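Long-range contact in Nup188 (Myceliophthora thermophila, PDB 4KF8), which probably helps build the scaffold of the nuclear pore complex and shares structural and functional properties with nuclear transport receptors: residues L283-R297 with K366-L378. Residues are numbered along the deposited sequence; the frame is centred on the assembly and turned at random.
Sequences LVALSEVHSLALLTR and KAVGLLEGIRDVL
Ile374 pushes its side chain into a hole formed by Leu286, Val289, His290 and Ala293 of the facing helix. Its CG1 stands anti to the carbonyl carbon (chi1 -55°), which carries CD1 inward to Val289 CG1, 3.7 Å from Ile374 CD1. The two side chains cross there at about a right angle. Ile374 CG1 also lies 3.8 Å from His290 ND1, oblique to the imidazole ring. Leu370 CD2 approaches the same ring at CD2. An alanine in place of Ile374 would probably leave a gap among these four residues and give the His290 ring more room to turn.

Toward the N-terminal ends, Leu370 sets CD1 against Leu286 CB at 3.8 Å, with Leu283 and Ser287 also bordering that methyl. Leu286 runs on past it and sends CD2 to Leu371 CD2, 3.7 Å away. Its other methyl meets Ala367 CB. At the other end, Val377 divides its two methyls. CG2 touches Leu294 CD2 at 3.7 Å, while CG1 lies at the edge of the Arg297 guanidinium, near its plane. Ala293 CB lies 4.1 Å from Val377 CG1, and Leu378 CD2 also borders it.

No hydrogen bond joins the two segments, so apolar packing carries the contact. Helix 317-328 touches both partners, through Val289 on one and Leu371 and Leu378 on the other. Helix 206-226 packs on helix 284-303 through residues such as Ser291 and Leu295. The two segment axes approach to 9.0 Å and run nearly parallel, 22° apart. The contact joins helix 362-378, the last modelled helix, to helix 284-303. One knob in a hole between near-parallel helices is ordinary all-helical packing, consistent with an alpha-helical solenoid as in scaffold nucleoporins.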
ATOM      1  N   LEU A 283      11.545   9.472  -0.901  1.00 70.52           N
ATOM      2  CA  LEU A 283      10.450   9.773   0.010  1.00 75.39           C
ATOM      3  C   LEU A 283       9.922   8.489   0.646  1.00 82.55           C
ATOM      4  O   LEU A 283       9.507   8.482   1.806  1.00 89.54           O
ATOM      5  CB  LEU A 283       9.326  10.497  -0.730  1.00 74.80           C
ATOM      6  CG  LEU A 283       8.215  11.083   0.140  1.00 53.02           C
ATOM      7  CD1 LEU A 283       8.712  12.311   0.885  1.00 54.49           C
ATOM      8  CD2 LEU A 283       6.988  11.407  -0.697  1.00 51.39           C
ATOM      9  N   VAL A 284       9.939   7.402  -0.121  1.00 75.86           N
ATOM     10  CA  VAL A 284       9.529   6.098   0.389  1.00 71.79           C
ATOM     11  C   VAL A 284      10.462   5.611   1.497  1.00 79.28           C
ATOM     12  O   VAL A 284      10.056   4.837   2.362  1.00 56.24           O
ATOM     13  CB  VAL A 284       9.474   5.035  -0.731  1.00 62.58           C
ATOM     14  CG1 VAL A 284       8.248   5.242  -1.606  1.00 62.73           C
ATOM     15  CG2 VAL A 284      10.750   5.059  -1.560  1.00 55.25           C
ATOM     16  N   ALA A 285      11.710   6.068   1.464  1.00 57.46           N
ATOM     17  CA  ALA A 285      12.691   5.692   2.470  1.00 59.35           C
ATOM     18  C   ALA A 285      12.334   6.312   3.813  1.00 67.92           C
ATOM     19  O   ALA A 285      12.635   5.756   4.865  1.00 73.75           O
ATOM     20  CB  ALA A 285      14.081   6.122   2.039  1.00 93.16           C
ATOM     21  N   LEU A 286      11.686   7.471   3.764  1.00 66.57           N
ATOM     22  CA  LEU A 286      11.290   8.182   4.971  1.00 68.39           C
ATOM     23  C   LEU A 286      10.036   7.573   5.587  1.00 58.38           C
ATOM     24  O   LEU A 286       9.856   7.610   6.802  1.00 81.74           O
ATOM     25  CB  LEU A 286      11.055   9.663   4.664  1.00 67.14           C
ATOM     26  CG  LEU A 286      12.261  10.445   4.140  1.00 68.35           C
ATOM     27  CD1 LEU A 286      11.893  11.895   3.866  1.00 60.36           C
ATOM     28  CD2 LEU A 286      13.408  10.362   5.125  1.00 67.08           C
ATOM     29  N   SER A 287       9.173   7.015   4.744  1.00 56.78           N
ATOM     30  CA  SER A 287       7.927   6.414   5.212  1.00 61.29           C
ATOM     31  C   SER A 287       8.159   4.997   5.715  1.00 59.00           C
ATOM     32  O   SER A 287       7.459   4.523   6.609  1.00 58.22           O
ATOM     33  CB  SER A 287       6.880   6.407   4.098  1.00 54.38           C
ATOM     34  OG  SER A 287       7.254   5.530   3.052  1.00 81.19           O
ATOM     35  N   GLU A 288       9.140   4.324   5.125  1.00 65.41           N
ATOM     36  CA  GLU A 288       9.548   3.001   5.573  1.00 58.61           C
ATOM     37  C   GLU A 288      10.038   3.087   7.011  1.00 78.67           C
ATOM     38  O   GLU A 288       9.596   2.336   7.881  1.00 60.98           O
ATOM     39  CB  GLU A 288      10.669   2.467   4.683  1.00 59.25           C
ATOM     40  CG  GLU A 288      11.161   1.088   5.073  1.00 60.74           C
ATOM     41  CD  GLU A 288      12.615   0.872   4.726  1.00 62.30           C
ATOM     42  OE1 GLU A 288      13.351   1.873   4.611  1.00 66.12           O
ATOM     43  OE2 GLU A 288      13.026  -0.297   4.571  1.00 63.47           O
ATOM     44  N   VAL A 289      10.961   4.015   7.240  1.00 61.09           N
ATOM     45  CA  VAL A 289      11.508   4.282   8.562  1.00 62.86           C
ATOM     46  C   VAL A 289      10.417   4.782   9.503  1.00 62.74           C
ATOM     47  O   VAL A 289      10.405   4.445  10.684  1.00 66.07           O
ATOM     48  CB  VAL A 289      12.660   5.304   8.474  1.00 63.93           C
ATOM     49  CG1 VAL A 289      13.125   5.733   9.855  1.00 65.90           C
ATOM     50  CG2 VAL A 289      13.816   4.717   7.681  1.00 69.70           C
ATOM     51  N   HIS A 290       9.493   5.574   8.968  1.00 61.28           N
ATOM     52  CA  HIS A 290       8.354   6.059   9.739  1.00 85.28           C
ATOM     53  C   HIS A 290       7.484   4.893  10.199  1.00 85.58           C
ATOM     54  O   HIS A 290       7.039   4.853  11.345  1.00 62.69           O
ATOM     55  CB  HIS A 290       7.529   7.039   8.901  1.00 86.42           C
ATOM     56  CG  HIS A 290       6.378   7.650   9.638  1.00 60.10           C
ATOM     57  ND1 HIS A 290       6.502   8.186  10.900  1.00 61.98           N
ATOM     58  CD2 HIS A 290       5.081   7.817   9.285  1.00 59.09           C
ATOM     59  CE1 HIS A 290       5.332   8.653  11.296  1.00 68.44           C
ATOM     60  NE2 HIS A 290       4.453   8.441  10.332  1.00 60.44           N
ATOM     61  N   SER A 291       7.251   3.944   9.297  1.00 60.36           N
ATOM     62  CA  SER A 291       6.458   2.760   9.612  1.00 60.71           C
ATOM     63  C   SER A 291       7.130   1.915  10.685  1.00 62.67           C
ATOM     64  O   SER A 291       6.508   1.550  11.678  1.00 63.85           O
ATOM     65  CB  SER A 291       6.229   1.917   8.353  1.00 59.53           C
ATOM     66  OG  SER A 291       5.335   2.557   7.458  1.00 59.25           O
ATOM     67  N   LEU A 292       8.404   1.613  10.470  1.00 63.22           N
ATOM     68  CA  LEU A 292       9.186   0.807  11.400  1.00 65.20           C
ATOM     69  C   LEU A 292       9.266   1.432  12.787  1.00 80.96           C
ATOM     70  O   LEU A 292       9.259   0.726  13.793  1.00 83.37           O
ATOM     71  CB  LEU A 292      10.594   0.586  10.851  1.00104.15           C
ATOM     72  CG  LEU A 292      10.699  -0.361   9.659  1.00 65.06           C
ATOM     73  CD1 LEU A 292      12.091  -0.324   9.060  1.00 65.76           C
ATOM     74  CD2 LEU A 292      10.338  -1.767  10.099  1.00 76.70           C
ATOM     75  N   ALA A 293       9.347   2.756  12.835  1.00 81.22           N
ATOM     76  CA  ALA A 293       9.426   3.468  14.105  1.00 86.96           C
ATOM     77  C   ALA A 293       8.150   3.274  14.918  1.00 90.36           C
ATOM     78  O   ALA A 293       8.199   3.133  16.139  1.00 70.66           O
ATOM     79  CB  ALA A 293       9.694   4.946  13.874  1.00 67.81           C
ATOM     80  N   LEU A 294       7.011   3.263  14.232  1.00 67.13           N
ATOM     81  CA  LEU A 294       5.724   3.025  14.876  1.00 67.84           C
ATOM     82  C   LEU A 294       5.572   1.575  15.321  1.00 84.72           C
ATOM     83  O   LEU A 294       5.103   1.303  16.426  1.00 82.77           O
ATOM     84  CB  LEU A 294       4.576   3.399  13.937  1.00 69.34           C
ATOM     85  CG  LEU A 294       4.243   4.886  13.839  1.00 74.47           C
ATOM     86  CD1 LEU A 294       3.127   5.117  12.833  1.00 63.90           C
ATOM     87  CD2 LEU A 294       3.860   5.423  15.212  1.00 79.36           C
ATOM     88  N   LEU A 295       5.964   0.646  14.454  1.00 68.10           N
ATOM     89  CA  LEU A 295       5.860  -0.776  14.760  1.00 69.34           C
ATOM     90  C   LEU A 295       6.679  -1.144  15.993  1.00 85.91           C
ATOM     91  O   LEU A 295       6.153  -1.715  16.945  1.00 73.48           O
ATOM     92  CB  LEU A 295       6.288  -1.622  13.559  1.00 68.24           C
ATOM     93  CG  LEU A 295       5.344  -1.575  12.355  1.00 66.36           C
ATOM     94  CD1 LEU A 295       5.838  -2.459  11.218  1.00 65.73           C
ATOM     95  CD2 LEU A 295       3.936  -1.967  12.768  1.00 89.41           C
ATOM     96  N   THR A 296       7.960  -0.796  15.977  1.00 71.78           N
ATOM     97  CA  THR A 296       8.867  -1.139  17.067  1.00 74.04           C
ATOM     98  C   THR A 296       8.509  -0.459  18.388  1.00 79.55           C
ATOM     99  O   THR A 296       8.785  -0.999  19.457  1.00 77.98           O
ATOM    100  CB  THR A 296      10.324  -0.812  16.706  1.00 74.02           C
ATOM    101  OG1 THR A 296      10.419   0.561  16.314  1.00 72.84           O
ATOM    102  CG2 THR A 296      10.792  -1.690  15.559  1.00 73.13           C
ATOM    103  N   ARG A 297       7.900   0.719  18.316  1.00 74.92           N
ATOM    104  CA  ARG A 297       7.463   1.403  19.527  1.00 79.56           C
ATOM    105  C   ARG A 297       6.201   0.759  20.089  1.00 77.89           C
ATOM    106  O   ARG A 297       6.121   0.473  21.281  1.00 80.36           O
ATOM    107  CB  ARG A 297       7.226   2.894  19.282  1.00 78.95           C
ATOM    108  CG  ARG A 297       6.825   3.643  20.547  1.00 89.51           C
ATOM    109  CD  ARG A 297       6.562   5.116  20.290  1.00 94.26           C
ATOM    110  NE  ARG A 297       5.441   5.324  19.379  1.00 97.56           N
ATOM    111  CZ  ARG A 297       4.170   5.400  19.762  1.00 95.09           C
ATOM    112  NH1 ARG A 297       3.856   5.280  21.045  1.00 93.74           N
ATOM    113  NH2 ARG A 297       3.212   5.591  18.862  1.00 83.77           N
ATOM    114  N   LYS A 366       6.427  17.506   2.499  1.00 81.00           N
ATOM    115  CA  LYS A 366       6.043  16.128   2.779  1.00 83.77           C
ATOM    116  C   LYS A 366       7.226  15.354   3.345  1.00 86.66           C
ATOM    117  O   LYS A 366       7.069  14.535   4.252  1.00 90.78           O
ATOM    118  CB  LYS A 366       5.523  15.444   1.516  1.00 53.89           C
ATOM    119  CG  LYS A 366       4.249  16.050   0.972  1.00 67.34           C
ATOM    120  CD  LYS A 366       3.739  15.268  -0.225  1.00 70.96           C
ATOM    121  CE  LYS A 366       2.449  15.867  -0.758  1.00 78.98           C
ATOM    122  NZ  LYS A 366       1.892  15.081  -1.890  1.00 77.76           N
ATOM    123  N   ALA A 367       8.411  15.621   2.805  1.00 86.07           N
ATOM    124  CA  ALA A 367       9.633  15.010   3.306  1.00 86.12           C
ATOM    125  C   ALA A 367       9.905  15.484   4.726  1.00 88.17           C
ATOM    126  O   ALA A 367      10.318  14.702   5.580  1.00 83.44           O
ATOM    127  CB  ALA A 367      10.806  15.340   2.399  1.00 87.68           C
ATOM    128  N   VAL A 368       9.671  16.770   4.973  1.00 95.26           N
ATOM    129  CA  VAL A 368       9.808  17.326   6.314  1.00 98.90           C
ATOM    130  C   VAL A 368       8.787  16.687   7.245  1.00 92.33           C
ATOM    131  O   VAL A 368       9.127  16.256   8.344  1.00 86.56           O
ATOM    132  CB  VAL A 368       9.641  18.865   6.323  1.00 98.53           C
ATOM    133  CG1 VAL A 368       9.336  19.369   7.726  1.00 96.69           C
ATOM    134  CG2 VAL A 368      10.889  19.538   5.773  1.00100.60           C
ATOM    135  N   GLY A 369       7.541  16.609   6.783  1.00 91.93           N
ATOM    136  CA  GLY A 369       6.456  16.049   7.568  1.00 94.96           C
ATOM    137  C   GLY A 369       6.715  14.645   8.079  1.00 92.06           C
ATOM    138  O   GLY A 369       6.417  14.332   9.233  1.00 93.09           O
ATOM    139  N   LEU A 370       7.276  13.797   7.221  1.00 84.58           N
ATOM    140  CA  LEU A 370       7.558  12.413   7.592  1.00 80.54           C
ATOM    141  C   LEU A 370       8.614  12.298   8.690  1.00 83.11           C
ATOM    142  O   LEU A 370       8.315  11.863   9.799  1.00 82.03           O
ATOM    143  CB  LEU A 370       7.975  11.595   6.367  1.00 76.66           C
ATOM    144  CG  LEU A 370       6.845  11.178   5.423  1.00 74.31           C
ATOM    145  CD1 LEU A 370       7.396  10.462   4.200  1.00 72.81           C
ATOM    146  CD2 LEU A 370       5.838  10.303   6.153  1.00 71.60           C
ATOM    147  N   LEU A 371       9.845  12.697   8.383  1.00 87.59           N
ATOM    148  CA  LEU A 371      10.949  12.530   9.327  1.00 94.68           C
ATOM    149  C   LEU A 371      10.833  13.404  10.581  1.00 94.64           C
ATOM    150  O   LEU A 371      11.586  13.226  11.538  1.00 69.40           O
ATOM    151  CB  LEU A 371      12.310  12.711   8.633  1.00101.46           C
ATOM    152  CG  LEU A 371      12.544  13.923   7.726  1.00 99.63           C
ATOM    153  CD1 LEU A 371      12.821  15.176   8.531  1.00103.21           C
ATOM    154  CD2 LEU A 371      13.678  13.665   6.745  1.00 97.96           C
ATOM    155  N   GLU A 372       9.889  14.340  10.570  1.00 91.49           N
ATOM    156  CA  GLU A 372       9.584  15.134  11.755  1.00 90.98           C
ATOM    157  C   GLU A 372       8.765  14.292  12.728  1.00 88.34           C
ATOM    158  O   GLU A 372       8.925  14.394  13.946  1.00 86.37           O
ATOM    159  CB  GLU A 372       8.806  16.394  11.371  1.00 89.05           C
ATOM    160  CG  GLU A 372       8.588  17.378  12.504  1.00 72.30           C
ATOM    161  CD  GLU A 372       7.707  18.546  12.098  1.00 77.82           C
ATOM    162  OE1 GLU A 372       8.003  19.688  12.505  1.00 77.08           O
ATOM    163  OE2 GLU A 372       6.713  18.322  11.374  1.00 70.25           O
ATOM    164  N   GLY A 373       7.887  13.458  12.177  1.00 86.18           N
ATOM    165  CA  GLY A 373       7.078  12.552  12.971  1.00 90.45           C
ATOM    166  C   GLY A 373       7.892  11.404  13.540  1.00 97.02           C
ATOM    167  O   GLY A 373       7.597  10.900  14.623  1.00100.15           O
ATOM    168  N   ILE A 374       8.918  10.991  12.803  1.00 67.34           N
ATOM    169  CA  ILE A 374       9.828   9.949  13.262  1.00 68.18           C
ATOM    170  C   ILE A 374      10.560  10.423  14.510  1.00 70.98           C
ATOM    171  O   ILE A 374      10.896   9.632  15.393  1.00 77.51           O
ATOM    172  CB  ILE A 374      10.855   9.578  12.173  1.00 67.29           C
ATOM    173  CG1 ILE A 374      10.141   9.192  10.875  1.00 64.72           C
ATOM    174  CG2 ILE A 374      11.761   8.447  12.647  1.00 68.38           C
ATOM    175  CD1 ILE A 374      11.078   8.854   9.740  1.00 64.06           C
ATOM    176  N   ARG A 375      10.796  11.729  14.578  1.00 76.77           N
ATOM    177  CA  ARG A 375      11.422  12.341  15.742  1.00 88.22           C
ATOM    178  C   ARG A 375      10.499  12.253  16.954  1.00 89.76           C
ATOM    179  O   ARG A 375      10.932  11.894  18.045  1.00 78.49           O
ATOM    180  CB  ARG A 375      11.769  13.801  15.446  1.00 94.99           C
ATOM    181  CG  ARG A 375      12.376  14.560  16.616  1.00 99.37           C
ATOM    182  CD  ARG A 375      12.527  16.032  16.274  1.00102.68           C
ATOM    183  NE  ARG A 375      11.300  16.572  15.695  1.00105.24           N
ATOM    184  CZ  ARG A 375      10.284  17.047  16.407  1.00106.57           C
ATOM    185  NH1 ARG A 375      10.349  17.051  17.733  1.00108.23           N
ATOM    186  NH2 ARG A 375       9.203  17.516  15.796  1.00100.57           N
ATOM    187  N   ASP A 376       9.226  12.578  16.749  1.00 90.40           N
ATOM    188  CA  ASP A 376       8.233  12.550  17.818  1.00 96.78           C
ATOM    189  C   ASP A 376       8.067  11.147  18.391  1.00103.44           C
ATOM    190  O   ASP A 376       8.093  10.959  19.608  1.00119.84           O
ATOM    191  CB  ASP A 376       6.881  13.055  17.307  1.00 98.08           C
ATOM    192  CG  ASP A 376       6.953  14.465  16.750  1.00 96.00           C
ATOM    193  OD1 ASP A 376       7.746  15.275  17.277  1.00 94.20           O
ATOM    194  OD2 ASP A 376       6.214  14.761  15.785  1.00 87.41           O
ATOM    195  N   VAL A 377       7.894  10.169  17.507  1.00 88.20           N
ATOM    196  CA  VAL A 377       7.699   8.781  17.912  1.00 86.50           C
ATOM    197  C   VAL A 377       8.852   8.258  18.765  1.00 92.38           C
ATOM    198  O   VAL A 377       8.659   7.870  19.919  1.00 97.23           O
ATOM    199  CB  VAL A 377       7.526   7.860  16.687  1.00 85.23           C
ATOM    200  CG1 VAL A 377       7.584   6.397  17.102  1.00 72.09           C
ATOM    201  CG2 VAL A 377       6.221   8.169  15.970  1.00 70.02           C
ATOM    202  N   LEU A 378      10.053   8.269  18.196  1.00 75.91           N
ATOM    203  CA  LEU A 378      11.229   7.704  18.854  1.00 82.21           C
ATOM    204  C   LEU A 378      11.601   8.410  20.158  1.00 80.78           C
ATOM    205  O   LEU A 378      12.368   7.877  20.957  1.00109.40           O
ATOM    206  CB  LEU A 378      12.426   7.703  17.898  1.00 82.08           C
ATOM    207  CG  LEU A 378      12.351   6.770  16.689  1.00 80.12           C
ATOM    208  CD1 LEU A 378      13.542   6.991  15.776  1.00 81.53           C
ATOM    209  CD2 LEU A 378      12.290   5.324  17.140  1.00 82.77           C
TER